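Local coordinates for protein BsaWI endonuclease (Geobacillus stearothermophilus, PDB 4ZSF) that probably cuts DNA as a restriction endonuclease of the PD-(D/E)XK nuclease class, at residues K96-S101 with I238-E243; L146-R151 with Y157-I162; F186-A191 with Q247-A252; G222-W227 with E243-H248. All coordinates share one frame; numbering follows the deposited sequence.

Interaction 1. Residues K96-S101 with I238-E243. With CA (calcium ion), chain F.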
loop_
_atom_site.group_PDB
_atom_site.type_symbol
_atom_site.label_atom_id
_atom_site.label_comp_id
_atom_site.label_asym_id
_atom_site.label_seq_id
_atom_site.Cartn_x
_atom_site.Cartn_y
_atom_site.Cartn_z
ATOM N N LYS A 96 18.026 -12.602 11.488
ATOM C CA LYS A 96 19.244 -12.007 12.065
ATOM C C LYS A 96 19.750 -12.881 13.212
ATOM O O LYS A 96 20.959 -13.144 13.284
ATOM C CB LYS A 96 18.957 -10.594 12.576
ATOM C CG LYS A 96 20.171 -9.941 13.322
ATOM C CD LYS A 96 19.770 -8.536 13.803
ATOM C CE LYS A 96 20.819 -8.004 14.779
ATOM N NZ LYS A 96 20.364 -6.816 15.565
ATOM N N LEU A 97 18.851 -13.323 14.101
ATOM C CA LEU A 97 19.291 -14.103 15.289
ATOM C C LEU A 97 19.851 -15.473 14.846
ATOM O O LEU A 97 20.930 -15.905 15.288
ATOM C CB LEU A 97 18.127 -14.272 16.279
ATOM C CG LEU A 97 18.218 -15.248 17.452
ATOM C CD1 LEU A 97 19.167 -14.712 18.496
ATOM C CD2 LEU A 97 16.824 -15.373 18.084
ATOM N N LEU A 98 19.149 -16.117 13.925
ATOM C CA LEU A 98 19.559 -17.424 13.427
ATOM C C LEU A 98 20.865 -17.312 12.681
ATOM O O LEU A 98 21.817 -18.064 12.968
ATOM C CB LEU A 98 18.493 -18.033 12.519
ATOM C CG LEU A 98 17.220 -18.471 13.276
ATOM C CD1 LEU A 98 16.166 -18.838 12.207
ATOM C CD2 LEU A 98 17.432 -19.626 14.275
ATOM N N GLY A 99 20.941 -16.362 11.770
ATOM C CA GLY A 99 22.134 -16.165 10.957
ATOM C C GLY A 99 23.354 -15.783 11.776
ATOM O O GLY A 99 24.460 -16.314 11.561
ATOM N N ASN A 100 23.166 -14.911 12.767
ATOM C CA ASN A 100 24.339 -14.409 13.471
ATOM C C ASN A 100 25.000 -15.452 14.350
ATOM O O ASN A 100 26.188 -15.422 14.496
ATOM C CB ASN A 100 23.988 -13.170 14.280
ATOM C CG ASN A 100 23.997 -11.945 13.397
ATOM O OD1 ASN A 100 24.381 -12.046 12.241
ATOM N ND2 ASN A 100 23.520 -10.821 13.894
ATOM N N SER A 101 24.252 -16.420 14.824
ATOM C CA SER A 101 24.887 -17.463 15.609
ATOM C C SER A 101 25.837 -18.274 14.742
ATOM O O SER A 101 26.796 -18.830 15.232
ATOM C CB SER A 101 23.846 -18.403 16.235
ATOM O OG SER A 101 23.142 -19.074 15.185
ATOM N N ILE A 238 16.768 -23.919 2.209
ATOM C CA ILE A 238 17.301 -23.730 3.561
ATOM C C ILE A 238 16.298 -24.219 4.571
ATOM O O ILE A 238 15.108 -24.451 4.254
ATOM C CB ILE A 238 17.634 -22.242 3.886
ATOM C CG1 ILE A 238 16.419 -21.360 3.557
ATOM C CG2 ILE A 238 18.946 -21.753 3.166
ATOM C CD1 ILE A 238 16.581 -19.893 4.136
ATOM N N ASP A 239 16.768 -24.456 5.792
ATOM C CA ASP A 239 15.879 -24.678 6.906
ATOM C C ASP A 239 16.398 -23.766 8.024
ATOM O O ASP A 239 17.117 -22.777 7.741
ATOM C CB ASP A 239 15.825 -26.137 7.347
ATOM C CG ASP A 239 17.164 -26.632 7.861
ATOM O OD1 ASP A 239 18.126 -25.844 8.042
ATOM O OD2 ASP A 239 17.180 -27.812 8.176
ATOM N N ILE A 240 16.017 -24.079 9.249
ATOM C CA ILE A 240 16.322 -23.166 10.369
ATOM C C ILE A 240 17.849 -22.877 10.509
ATOM O O ILE A 240 18.271 -21.824 11.029
ATOM C CB ILE A 240 15.712 -23.765 11.664
ATOM C CG1 ILE A 240 15.896 -22.835 12.849
ATOM C CG2 ILE A 240 16.318 -25.129 11.971
ATOM C CD1 ILE A 240 15.248 -23.460 14.110
ATOM N N ASN A 241 18.686 -23.799 10.036
ATOM C CA ASN A 241 20.130 -23.537 10.093
ATOM C C ASN A 241 20.714 -22.625 9.007
ATOM O O ASN A 241 21.883 -22.239 9.087
ATOM C CB ASN A 241 20.840 -24.897 10.067
ATOM C CG ASN A 241 20.481 -25.704 11.252
ATOM O OD1 ASN A 241 20.685 -25.234 12.368
ATOM N ND2 ASN A 241 19.870 -26.892 11.040
ATOM N N LEU A 242 19.927 -22.270 7.984
ATOM C CA LEU A 242 20.376 -21.329 6.966
ATOM C C LEU A 242 21.712 -21.733 6.289
ATOM O O LEU A 242 22.531 -20.888 5.942
ATOM C CB LEU A 242 20.516 -19.889 7.531
ATOM C CG LEU A 242 19.307 -19.336 8.325
ATOM C CD1 LEU A 242 19.637 -17.911 8.794
ATOM C CD2 LEU A 242 18.058 -19.346 7.462
ATOM N N GLU A 243 21.925 -23.035 6.097
ATOM C CA GLU A 243 23.262 -23.470 5.748
ATOM C C GLU A 243 23.815 -22.913 4.465
ATOM O O GLU A 243 24.947 -22.412 4.441
ATOM C CB GLU A 243 23.308 -25.001 5.659
ATOM C CG GLU A 243 23.057 -25.728 6.973
ATOM C CD GLU A 243 23.377 -27.242 6.838
ATOM O OE1 GLU A 243 24.495 -27.628 6.360
ATOM O OE2 GLU A 243 22.527 -28.074 7.272
HETATM CA CA CA F . 18.571 -29.477 7.379
HETATM O O HOH W 1 22.422 -20.395 11.122
HETATM O O HOH W 2 20.239 -28.246 8.734
HETATM O O HOH W 3 18.253 -30.478 9.881
#
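Leu98 O, which faces the Asp239-Leu242 turn, takes two donors: Ser101 OG, in the same helix, lies 2.8 Å from Leu98 O, and water 1 donates to Leu98 O over 3.0 Å. The same water gives its other hydrogen to Asn241 O, at 2.8 Å from the water oxygen, so a single molecule ties the helix to the loop in place of a direct hydrogen bond. Beneath this bridge the contact is aliphatic. Ile240 CG1 is set opposite the backbone N (chi1 -176°) and meets Leu98 CD2 at 3.8 Å, the two side chains crossing at about a right angle. Leu242 reaches in with one methyl, CD1, which rests on the helix backbone 3.6 Å from Gly99 N and also touches Leu98 CB. The loop is a type I turn from Asp239 to Leu242, and Leu242 holds the N-cap position of helix 243-258. An Asx turn stiffens it: Asn241 N bonds Asp239 OD1 at 2.9 Å, approaching from above the carboxylate plane, 46° out of it. The other oxygen, Asp239 OD2, binds the calcium ion at 2.3 Å. Water 2, also on the calcium, accepts from Asn241 ND2 and donates to Glu243 OE2 at 2.7 Å from the water oxygen; the metal would probably polarise this water and strengthen that donation. Ile38 of the second subunit packs on Leu98, and Arg42 of that subunit on Ile240.

Interaction 2. Residues L146-R151 with Y157-I162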
loop_
_atom_site.group_PDB
_atom_site.type_symbol
_atom_site.label_atom_id
_atom_site.label_comp_id
_atom_site.label_asym_id
_atom_site.label_seq_id
_atom_site.Cartn_x
_atom_site.Cartn_y
_atom_site.Cartn_z
ATOM N N LEU A 146 17.422 -6.395 5.589
ATOM C CA LEU A 146 18.606 -6.755 6.336
ATOM C C LEU A 146 19.854 -6.421 5.520
ATOM O O LEU A 146 19.798 -6.384 4.294
ATOM C CB LEU A 146 18.613 -8.247 6.625
ATOM C CG LEU A 146 17.436 -8.786 7.447
ATOM C CD1 LEU A 146 17.481 -10.368 7.505
ATOM C CD2 LEU A 146 17.625 -8.199 8.834
ATOM N N TYR A 147 20.977 -6.234 6.197
ATOM C CA TYR A 147 22.266 -6.048 5.531
ATOM C C TYR A 147 23.274 -7.020 6.148
ATOM O O TYR A 147 23.082 -7.474 7.299
ATOM C CB TYR A 147 22.771 -4.619 5.685
ATOM C CG TYR A 147 21.919 -3.636 4.915
ATOM C CD1 TYR A 147 22.204 -3.352 3.590
ATOM C CD2 TYR A 147 20.788 -3.067 5.503
ATOM C CE1 TYR A 147 21.416 -2.431 2.868
ATOM C CE2 TYR A 147 19.967 -2.155 4.794
ATOM C CZ TYR A 147 20.298 -1.861 3.469
ATOM O OH TYR A 147 19.551 -0.915 2.744
ATOM N N ILE A 148 24.346 -7.337 5.421
ATOM C CA ILE A 148 25.330 -8.251 6.031
ATOM C C ILE A 148 26.708 -7.630 5.901
ATOM O O ILE A 148 27.057 -7.031 4.851
ATOM C CB ILE A 148 25.238 -9.675 5.436
ATOM C CG1 ILE A 148 26.230 -10.641 6.126
ATOM C CG2 ILE A 148 25.394 -9.691 3.876
ATOM C CD1 ILE A 148 25.938 -12.173 5.776
ATOM N N THR A 149 27.528 -7.804 6.943
ATOM C CA THR A 149 28.850 -7.214 6.964
ATOM C C THR A 149 29.931 -8.235 7.173
ATOM O O THR A 149 29.656 -9.372 7.653
ATOM C CB THR A 149 29.024 -6.197 8.108
ATOM O OG1 THR A 149 28.986 -6.892 9.362
ATOM C CG2 THR A 149 27.941 -5.119 8.102
ATOM N N VAL A 150 31.159 -7.831 6.858
ATOM C CA VAL A 150 32.332 -8.696 7.097
ATOM C C VAL A 150 33.423 -7.834 7.713
ATOM O O VAL A 150 33.538 -6.647 7.372
ATOM C CB VAL A 150 32.848 -9.350 5.803
ATOM C CG1 VAL A 150 33.302 -8.248 4.784
ATOM C CG2 VAL A 150 33.985 -10.291 6.124
ATOM N N ARG A 151 34.180 -8.412 8.660
ATOM C CA ARG A 151 35.257 -7.715 9.311
ATOM C C ARG A 151 36.568 -8.025 8.603
ATOM O O ARG A 151 36.885 -9.170 8.338
ATOM C CB ARG A 151 35.282 -8.116 10.804
ATOM C CG ARG A 151 36.334 -7.455 11.629
ATOM C CD ARG A 151 35.878 -7.382 13.103
ATOM N NE ARG A 151 35.022 -6.215 13.318
ATOM C CZ ARG A 151 35.472 -5.032 13.721
ATOM N NH1 ARG A 151 36.760 -4.886 14.000
ATOM N NH2 ARG A 151 34.637 -4.007 13.868
ATOM N N TYR A 157 32.713 -3.944 6.972
ATOM C CA TYR A 157 32.245 -3.545 5.651
ATOM C C TYR A 157 30.887 -4.124 5.362
ATOM O O TYR A 157 30.748 -5.324 5.486
ATOM C CB TYR A 157 33.186 -4.052 4.580
ATOM C CG TYR A 157 34.564 -3.452 4.706
ATOM C CD1 TYR A 157 34.864 -2.243 4.081
ATOM C CD2 TYR A 157 35.561 -4.078 5.488
ATOM C CE1 TYR A 157 36.167 -1.674 4.198
ATOM C CE2 TYR A 157 36.841 -3.512 5.604
ATOM C CZ TYR A 157 37.123 -2.328 4.968
ATOM O OH TYR A 157 38.390 -1.807 5.102
ATOM N N VAL A 158 29.923 -3.307 4.910
ATOM C CA VAL A 158 28.697 -3.890 4.348
ATOM C C VAL A 158 29.017 -4.489 2.969
ATOM O O VAL A 158 29.517 -3.786 2.099
ATOM C CB VAL A 158 27.583 -2.834 4.206
ATOM C CG1 VAL A 158 26.358 -3.429 3.460
ATOM C CG2 VAL A 158 27.210 -2.347 5.570
ATOM N N PHE A 159 28.708 -5.771 2.746
ATOM C CA PHE A 159 28.968 -6.331 1.400
ATOM C C PHE A 159 27.673 -6.896 0.783
ATOM O O PHE A 159 27.689 -7.292 -0.391
ATOM C CB PHE A 159 30.044 -7.431 1.449
ATOM C CG PHE A 159 29.603 -8.746 2.165
ATOM C CD1 PHE A 159 29.765 -8.898 3.550
ATOM C CD2 PHE A 159 29.027 -9.808 1.424
ATOM C CE1 PHE A 159 29.353 -10.120 4.211
ATOM C CE2 PHE A 159 28.684 -10.983 2.028
ATOM C CZ PHE A 159 28.801 -11.152 3.383
ATOM N N GLY A 160 26.585 -7.013 1.562
ATOM C CA GLY A 160 25.403 -7.638 0.981
ATOM C C GLY A 160 24.105 -6.987 1.454
ATOM O O GLY A 160 24.067 -6.401 2.561
ATOM N N CYS A 161 23.094 -7.041 0.576
ATOM C CA CYS A 161 21.754 -6.485 0.792
ATOM C C CYS A 161 20.774 -7.659 0.722
ATOM O O CYS A 161 20.857 -8.505 -0.185
ATOM C CB CYS A 161 21.428 -5.489 -0.335
ATOM S SG CYS A 161 22.564 -4.099 -0.429
ATOM N N ILE A 162 19.860 -7.733 1.678
ATOM C CA ILE A 162 19.011 -8.898 1.832
ATOM C C ILE A 162 17.537 -8.501 1.942
ATOM O O ILE A 162 17.158 -7.627 2.752
ATOM C CB ILE A 162 19.392 -9.667 3.139
ATOM C CG1 ILE A 162 20.869 -10.125 3.078
ATOM C CG2 ILE A 162 18.385 -10.816 3.411
ATOM C CD1 ILE A 162 21.427 -10.429 4.517
#
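Leu146-Ile162, Ile148-Gly160 and Val150-Tyr157 are the hydrogen-bonded pairs of an antiparallel hairpin whose strand directions diverge to 132°, with a classic beta bulge where Phe159 and Gly160 both face Ile148. Ile148 O takes Phe159 N at 3.0 Å, nearly along the C=O axis, and Gly160 N only weakly. At the bulge the Phe159 ring, its CG between backbone N and carbonyl carbon (chi1 69°), sets its edge in plane against the Thr149-Val150 peptide, while Ile148 CG2 lies over one face, 4.0 Å from the centroid; Val150 CG1 comes to 3.8 Å from Phe159 CD1. Gly160 lets Ile148 CG2 approach its CA to 3.5 Å, where a CB would clash. Ile162 CD1 adds to this side, 4.0 Å from Ile148 CB. On the other face, Cys161 SG sits obliquely to the Tyr147 ring, 3.9 Å from CE1, and Thr149 CG2 meets Val158 CG2, while Thr149 OG1 bonds Glu156. Replacing Phe159 by a serine would probably leave Ile148 CG2 without its ring face and open a gap toward Ala252 and Trp256 of helix 243-258. Side chains packed at the bulge, Ile148, Val150, Phe159 and Ile162, are apolar, so polar bonding there is left to the paired main chains.

Interaction 3. Residues F186-A191 with Q247-A252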
loop_
_atom_site.group_PDB
_atom_site.type_symbol
_atom_site.label_atom_id
_atom_site.label_comp_id
_atom_site.label_asym_id
_atom_site.label_seq_id
_atom_site.Cartn_x
_atom_site.Cartn_y
_atom_site.Cartn_z
ATOM N N PHE A 186 27.467 -3.474 -7.133
ATOM C CA PHE A 186 28.484 -4.445 -6.701
ATOM C C PHE A 186 28.312 -4.779 -5.230
ATOM O O PHE A 186 29.293 -4.869 -4.471
ATOM C CB PHE A 186 29.913 -3.963 -6.990
ATOM C CG PHE A 186 30.157 -3.657 -8.443
ATOM C CD1 PHE A 186 30.566 -4.667 -9.341
ATOM C CD2 PHE A 186 29.960 -2.373 -8.920
ATOM C CE1 PHE A 186 30.791 -4.373 -10.681
ATOM C CE2 PHE A 186 30.141 -2.074 -10.267
ATOM C CZ PHE A 186 30.615 -3.072 -11.156
ATOM N N PHE A 187 27.072 -5.114 -4.856
ATOM C CA PHE A 187 26.826 -5.792 -3.565
ATOM C C PHE A 187 26.223 -7.171 -3.836
ATOM O O PHE A 187 25.493 -7.360 -4.828
ATOM C CB PHE A 187 25.849 -5.003 -2.709
ATOM C CG PHE A 187 26.435 -3.687 -2.198
ATOM C CD1 PHE A 187 26.313 -2.505 -2.940
ATOM C CD2 PHE A 187 27.107 -3.655 -0.966
ATOM C CE1 PHE A 187 26.872 -1.290 -2.451
ATOM C CE2 PHE A 187 27.646 -2.451 -0.498
ATOM C CZ PHE A 187 27.535 -1.306 -1.221
ATOM N N TRP A 188 26.473 -8.096 -2.901
ATOM C CA TRP A 188 25.721 -9.376 -2.898
ATOM C C TRP A 188 24.270 -9.057 -2.678
ATOM O O TRP A 188 23.945 -8.328 -1.740
ATOM C CB TRP A 188 26.260 -10.225 -1.780
ATOM C CG TRP A 188 25.813 -11.650 -1.789
ATOM C CD1 TRP A 188 25.669 -12.487 -2.887
ATOM C CD2 TRP A 188 25.494 -12.424 -0.626
ATOM N NE1 TRP A 188 25.313 -13.743 -2.429
ATOM C CE2 TRP A 188 25.199 -13.723 -1.058
ATOM C CE3 TRP A 188 25.453 -12.135 0.759
ATOM C CZ2 TRP A 188 24.864 -14.753 -0.151
ATOM C CZ3 TRP A 188 25.121 -13.139 1.647
ATOM C CH2 TRP A 188 24.785 -14.429 1.185
ATOM N N SER A 189 23.378 -9.592 -3.509
ATOM C CA SER A 189 21.973 -9.233 -3.340
ATOM C C SER A 189 21.154 -10.507 -3.262
ATOM O O SER A 189 21.086 -11.273 -4.223
ATOM C CB SER A 189 21.464 -8.348 -4.501
ATOM O OG SER A 189 20.098 -8.025 -4.285
ATOM N N VAL A 190 20.560 -10.762 -2.109
ATOM C CA VAL A 190 19.832 -12.024 -1.988
ATOM C C VAL A 190 18.479 -11.870 -1.347
ATOM O O VAL A 190 18.147 -10.803 -0.814
ATOM C CB VAL A 190 20.655 -13.080 -1.164
ATOM C CG1 VAL A 190 21.950 -13.439 -1.915
ATOM C CG2 VAL A 190 20.942 -12.544 0.241
ATOM N N ALA A 191 17.676 -12.940 -1.426
ATOM C CA ALA A 191 16.349 -12.893 -0.801
ATOM C C ALA A 191 16.182 -14.149 0.026
ATOM O O ALA A 191 16.695 -15.215 -0.372
ATOM C CB ALA A 191 15.295 -12.831 -1.825
ATOM N N GLN A 247 27.036 -20.525 3.984
ATOM C CA GLN A 247 28.227 -20.900 3.192
ATOM C C GLN A 247 28.412 -19.950 1.973
ATOM O O GLN A 247 29.550 -19.582 1.617
ATOM C CB GLN A 247 28.146 -22.379 2.792
ATOM C CG GLN A 247 28.176 -23.310 4.024
ATOM C CD GLN A 247 29.431 -23.087 4.847
ATOM O OE1 GLN A 247 30.507 -23.041 4.279
ATOM N NE2 GLN A 247 29.289 -22.827 6.144
ATOM N N HIS A 248 27.318 -19.513 1.342
ATOM C CA HIS A 248 27.470 -18.574 0.224
ATOM C C HIS A 248 27.921 -17.203 0.731
ATOM O O HIS A 248 28.670 -16.501 0.015
ATOM C CB HIS A 248 26.182 -18.460 -0.606
ATOM C CG HIS A 248 25.804 -19.748 -1.296
ATOM N ND1 HIS A 248 24.555 -19.960 -1.852
ATOM C CD2 HIS A 248 26.501 -20.895 -1.470
ATOM C CE1 HIS A 248 24.511 -21.171 -2.378
ATOM N NE2 HIS A 248 25.684 -21.762 -2.178
ATOM N N ALA A 249 27.454 -16.805 1.913
ATOM C CA ALA A 249 27.916 -15.505 2.469
ATOM C C ALA A 249 29.447 -15.516 2.627
ATOM O O ALA A 249 30.099 -14.475 2.431
ATOM C CB ALA A 249 27.279 -15.219 3.812
ATOM N N ARG A 250 30.007 -16.649 3.045
ATOM C CA ARG A 250 31.483 -16.748 3.169
ATOM C C ARG A 250 32.185 -16.430 1.849
ATOM O O ARG A 250 33.222 -15.706 1.784
ATOM C CB ARG A 250 31.885 -18.158 3.628
ATOM C CG ARG A 250 31.491 -18.421 5.083
ATOM C CD ARG A 250 31.776 -19.896 5.401
ATOM N NE ARG A 250 33.219 -20.118 5.490
ATOM C CZ ARG A 250 33.779 -21.311 5.605
ATOM N NH1 ARG A 250 33.008 -22.389 5.577
ATOM N NH2 ARG A 250 35.111 -21.421 5.745
ATOM N N GLU A 251 31.624 -17.023 0.792
ATOM C CA GLU A 251 32.210 -16.873 -0.519
ATOM C C GLU A 251 31.984 -15.459 -1.065
ATOM O O GLU A 251 32.875 -14.893 -1.694
ATOM C CB GLU A 251 31.647 -17.898 -1.503
ATOM C CG GLU A 251 32.492 -17.889 -2.779
ATOM C CD GLU A 251 31.986 -18.855 -3.857
ATOM O OE1 GLU A 251 30.955 -19.552 -3.645
ATOM O OE2 GLU A 251 32.637 -18.894 -4.924
ATOM N N ALA A 252 30.778 -14.931 -0.868
ATOM C CA ALA A 252 30.453 -13.575 -1.307
ATOM C C ALA A 252 31.386 -12.554 -0.624
ATOM O O ALA A 252 31.881 -11.601 -1.276
ATOM C CB ALA A 252 28.984 -13.265 -0.962
#
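With chi1 at -168°, the indole of Trp188 swings opposite its own backbone N, and chi2 of 40° turns one face of the ring to the helix at Ala252. Ala252 CB stands above the five-membered ring, 3.6 Å from its centroid and 11° off the normal, a CH-pi contact over the face. The benzo end runs on beneath the preceding turn: Trp188 CH2 approaches Ala249 CA to 3.6 Å, Trp188 CZ3 meets Ala249 CB at 3.7 Å, and CZ2 touches His248 CB at 4.0 Å. Val190 CG1 lies against the opposite indole face, so the ring is sandwiched between strand and helix. A serine in place of Trp188 is likely to leave the Ala252 methyl without its ring face and open a gap beside Ala249. Small alanines let the helix settle close to the ring. Strand 188-191 and helix 247-252 run nearly antiparallel, their axes 10.3 Å apart, as in the helix-on-sheet layering of the alpha/beta core of PD-(D/E)XK nucleases.

Interaction 4. Residues G222-W227 with E243-H248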
loop_
_atom_site.group_PDB
_atom_site.type_symbol
_atom_site.label_atom_id
_atom_site.label_comp_id
_atom_site.label_asym_id
_atom_site.label_seq_id
_atom_site.Cartn_x
_atom_site.Cartn_y
_atom_site.Cartn_z
ATOM N N GLY A 222 21.078 -14.902 -5.355
ATOM C CA GLY A 222 20.611 -16.143 -4.751
ATOM C C GLY A 222 19.288 -15.869 -4.023
ATOM O O GLY A 222 19.068 -14.786 -3.477
ATOM N N MET A 223 18.437 -16.882 -4.036
ATOM C CA MET A 223 17.150 -16.853 -3.368
ATOM C C MET A 223 17.181 -18.066 -2.429
ATOM O O MET A 223 17.508 -19.177 -2.889
ATOM C CB MET A 223 16.024 -16.938 -4.409
ATOM C CG MET A 223 14.675 -17.266 -3.829
ATOM S SD MET A 223 13.988 -15.827 -2.972
ATOM C CE MET A 223 13.618 -14.732 -4.351
ATOM N N TYR A 224 16.909 -17.858 -1.136
ATOM C CA TYR A 224 16.989 -18.971 -0.151
ATOM C C TYR A 224 15.611 -19.227 0.355
ATOM O O TYR A 224 15.017 -18.302 0.906
ATOM C CB TYR A 224 17.949 -18.589 1.007
ATOM C CG TYR A 224 19.309 -18.335 0.394
ATOM C CD1 TYR A 224 19.630 -17.107 -0.132
ATOM C CD2 TYR A 224 20.220 -19.370 0.272
ATOM C CE1 TYR A 224 20.865 -16.868 -0.782
ATOM C CE2 TYR A 224 21.455 -19.179 -0.340
ATOM C CZ TYR A 224 21.783 -17.907 -0.850
ATOM O OH TYR A 224 22.991 -17.742 -1.525
ATOM N N VAL A 225 15.070 -20.413 0.091
ATOM C CA VAL A 225 13.659 -20.675 0.388
ATOM C C VAL A 225 13.546 -21.736 1.468
ATOM O O VAL A 225 14.232 -22.767 1.374
ATOM C CB VAL A 225 12.885 -21.181 -0.902
ATOM C CG1 VAL A 225 11.360 -21.432 -0.582
ATOM C CG2 VAL A 225 13.111 -20.210 -2.045
ATOM N N PHE A 226 12.667 -21.503 2.467
ATOM C CA PHE A 226 12.401 -22.538 3.477
ATOM C C PHE A 226 11.576 -23.700 2.898
ATOM O O PHE A 226 10.377 -23.763 3.023
ATOM C CB PHE A 226 11.692 -21.925 4.677
ATOM C CG PHE A 226 12.590 -21.122 5.558
ATOM C CD1 PHE A 226 13.181 -21.712 6.678
ATOM C CD2 PHE A 226 12.804 -19.795 5.350
ATOM C CE1 PHE A 226 14.000 -20.991 7.517
ATOM C CE2 PHE A 226 13.634 -19.056 6.208
ATOM C CZ PHE A 226 14.243 -19.689 7.297
ATOM N N TRP A 227 12.241 -24.617 2.223
ATOM C CA TRP A 227 11.548 -25.782 1.723
ATOM C C TRP A 227 12.637 -26.872 1.518
ATOM O O TRP A 227 13.817 -26.594 1.716
ATOM C CB TRP A 227 10.789 -25.440 0.428
ATOM C CG TRP A 227 11.576 -25.058 -0.790
ATOM C CD1 TRP A 227 12.950 -25.099 -0.973
ATOM C CD2 TRP A 227 11.021 -24.603 -2.029
ATOM N NE1 TRP A 227 13.261 -24.673 -2.243
ATOM C CE2 TRP A 227 12.089 -24.371 -2.913
ATOM C CE3 TRP A 227 9.702 -24.362 -2.471
ATOM C CZ2 TRP A 227 11.895 -23.885 -4.235
ATOM C CZ3 TRP A 227 9.503 -23.867 -3.790
ATOM C CH2 TRP A 227 10.597 -23.637 -4.649
ATOM N N GLU A 243 21.925 -23.035 6.097
ATOM C CA GLU A 243 23.262 -23.470 5.748
ATOM C C GLU A 243 23.815 -22.913 4.465
ATOM O O GLU A 243 24.947 -22.412 4.441
ATOM C CB GLU A 243 23.308 -25.001 5.659
ATOM C CG GLU A 243 23.057 -25.728 6.973
ATOM C CD GLU A 243 23.377 -27.242 6.838
ATOM O OE1 GLU A 243 24.495 -27.628 6.360
ATOM O OE2 GLU A 243 22.527 -28.074 7.272
ATOM N N LEU A 244 23.061 -23.048 3.361
ATOM C CA LEU A 244 23.601 -22.550 2.107
ATOM C C LEU A 244 23.733 -21.030 2.122
ATOM O O LEU A 244 24.627 -20.475 1.474
ATOM C CB LEU A 244 22.728 -22.959 0.902
ATOM C CG LEU A 244 22.939 -24.444 0.487
ATOM C CD1 LEU A 244 21.890 -24.824 -0.625
ATOM C CD2 LEU A 244 24.381 -24.709 -0.099
ATOM N N PHE A 245 22.825 -20.359 2.823
ATOM C CA PHE A 245 22.983 -18.902 2.937
ATOM C C PHE A 245 24.336 -18.571 3.637
ATOM O O PHE A 245 25.098 -17.695 3.189
ATOM C CB PHE A 245 21.801 -18.302 3.731
ATOM C CG PHE A 245 22.026 -16.841 4.133
ATOM C CD1 PHE A 245 21.803 -15.811 3.235
ATOM C CD2 PHE A 245 22.434 -16.532 5.422
ATOM C CE1 PHE A 245 22.054 -14.464 3.606
ATOM C CE2 PHE A 245 22.685 -15.217 5.804
ATOM C CZ PHE A 245 22.479 -14.169 4.911
ATOM N N VAL A 246 24.603 -19.234 4.750
ATOM C CA VAL A 246 25.856 -18.981 5.485
ATOM C C VAL A 246 27.062 -19.357 4.634
ATOM O O VAL A 246 28.030 -18.563 4.549
ATOM C CB VAL A 246 25.906 -19.733 6.840
ATOM C CG1 VAL A 246 27.331 -19.652 7.517
ATOM C CG2 VAL A 246 24.843 -19.216 7.766
ATOM N N GLN A 247 27.036 -20.525 3.984
ATOM C CA GLN A 247 28.227 -20.900 3.192
ATOM C C GLN A 247 28.412 -19.950 1.973
ATOM O O GLN A 247 29.550 -19.582 1.617
ATOM C CB GLN A 247 28.146 -22.379 2.792
ATOM C CG GLN A 247 28.176 -23.310 4.024
ATOM C CD GLN A 247 29.431 -23.087 4.847
ATOM O OE1 GLN A 247 30.507 -23.041 4.279
ATOM N NE2 GLN A 247 29.289 -22.827 6.144
ATOM N N HIS A 248 27.318 -19.513 1.342
ATOM C CA HIS A 248 27.470 -18.574 0.224
ATOM C C HIS A 248 27.921 -17.203 0.731
ATOM O O HIS A 248 28.670 -16.501 0.015
ATOM C CB HIS A 248 26.182 -18.460 -0.606
ATOM C CG HIS A 248 25.804 -19.748 -1.296
ATOM N ND1 HIS A 248 24.555 -19.960 -1.852
ATOM C CD2 HIS A 248 26.501 -20.895 -1.470
ATOM C CE1 HIS A 248 24.511 -21.171 -2.378
ATOM N NE2 HIS A 248 25.684 -21.762 -2.178
#
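Tyr224 OH and His248 ND1 form the polar link of this contact, a hydrogen bond of 2.7 Å in which each atom lies near the plane of the other's ring. With CG anti to its carbonyl carbon (chi1 -60°), the Tyr224 side chain leaves the strand toward the helix and carries its hydroxyl to the imidazole. Gly222, two residues earlier, suits this path, since a CB there would clash with Tyr224 OH. Among the aromatic contacts, Phe245 turns its edge to the face of Tyr224 in a T-shaped pair, centroids 5.7 Å apart and planes at 85°. Tyr224 and His248 meet rim to rim instead, with neither ring over the other. Tyr236 of the neighbouring strand extends the cluster, edge-to-face with His248 and ring to ring with Tyr224. CH and aliphatic contacts fill in the rest: Phe245 CA stands off-centre over the Tyr224 ring, 4.1 Å from the centroid, Phe245 CB is 4.0 Å from Tyr224 CD2, and Leu244 CB brushes Tyr224 CE2 at 4.2 Å. The hydroxyl bond fixes where the end of the ring lies, while Phe245, over one face, would probably hinder its rotation. In this buried aromatic setting, the hydroxyl and ND1 satisfy each other, and strand 222-226 gains a directional bond to helix 243-258 alongside its apolar packing.

Overall arrangement
Interactions 2, 3 and 4 are buried on one mixed sheet, whereas interaction 1 is only partly buried, at the calcium-bearing loop near the second subunit. Interaction 2 holds two strands together by backbone bonds; interactions 3 and 4 lay successive parts of helix 243-258 on strands 188-193 and 222-226, sharing Gln247 and His248. Interaction 1 secures the loop leading into that helix against helix 70-103 and meets interaction 4 through Ile238, whose N probably bonds Val225 O and whose side chain packs on Tyr224 and Phe226. Chemistry follows place: one bridging water and metal ligation at the edge, an apolar indole contact in interaction 3, an aromatic cluster with one hydrogen bond in interaction 4. Phe245 also touches Ile148 and Ile162.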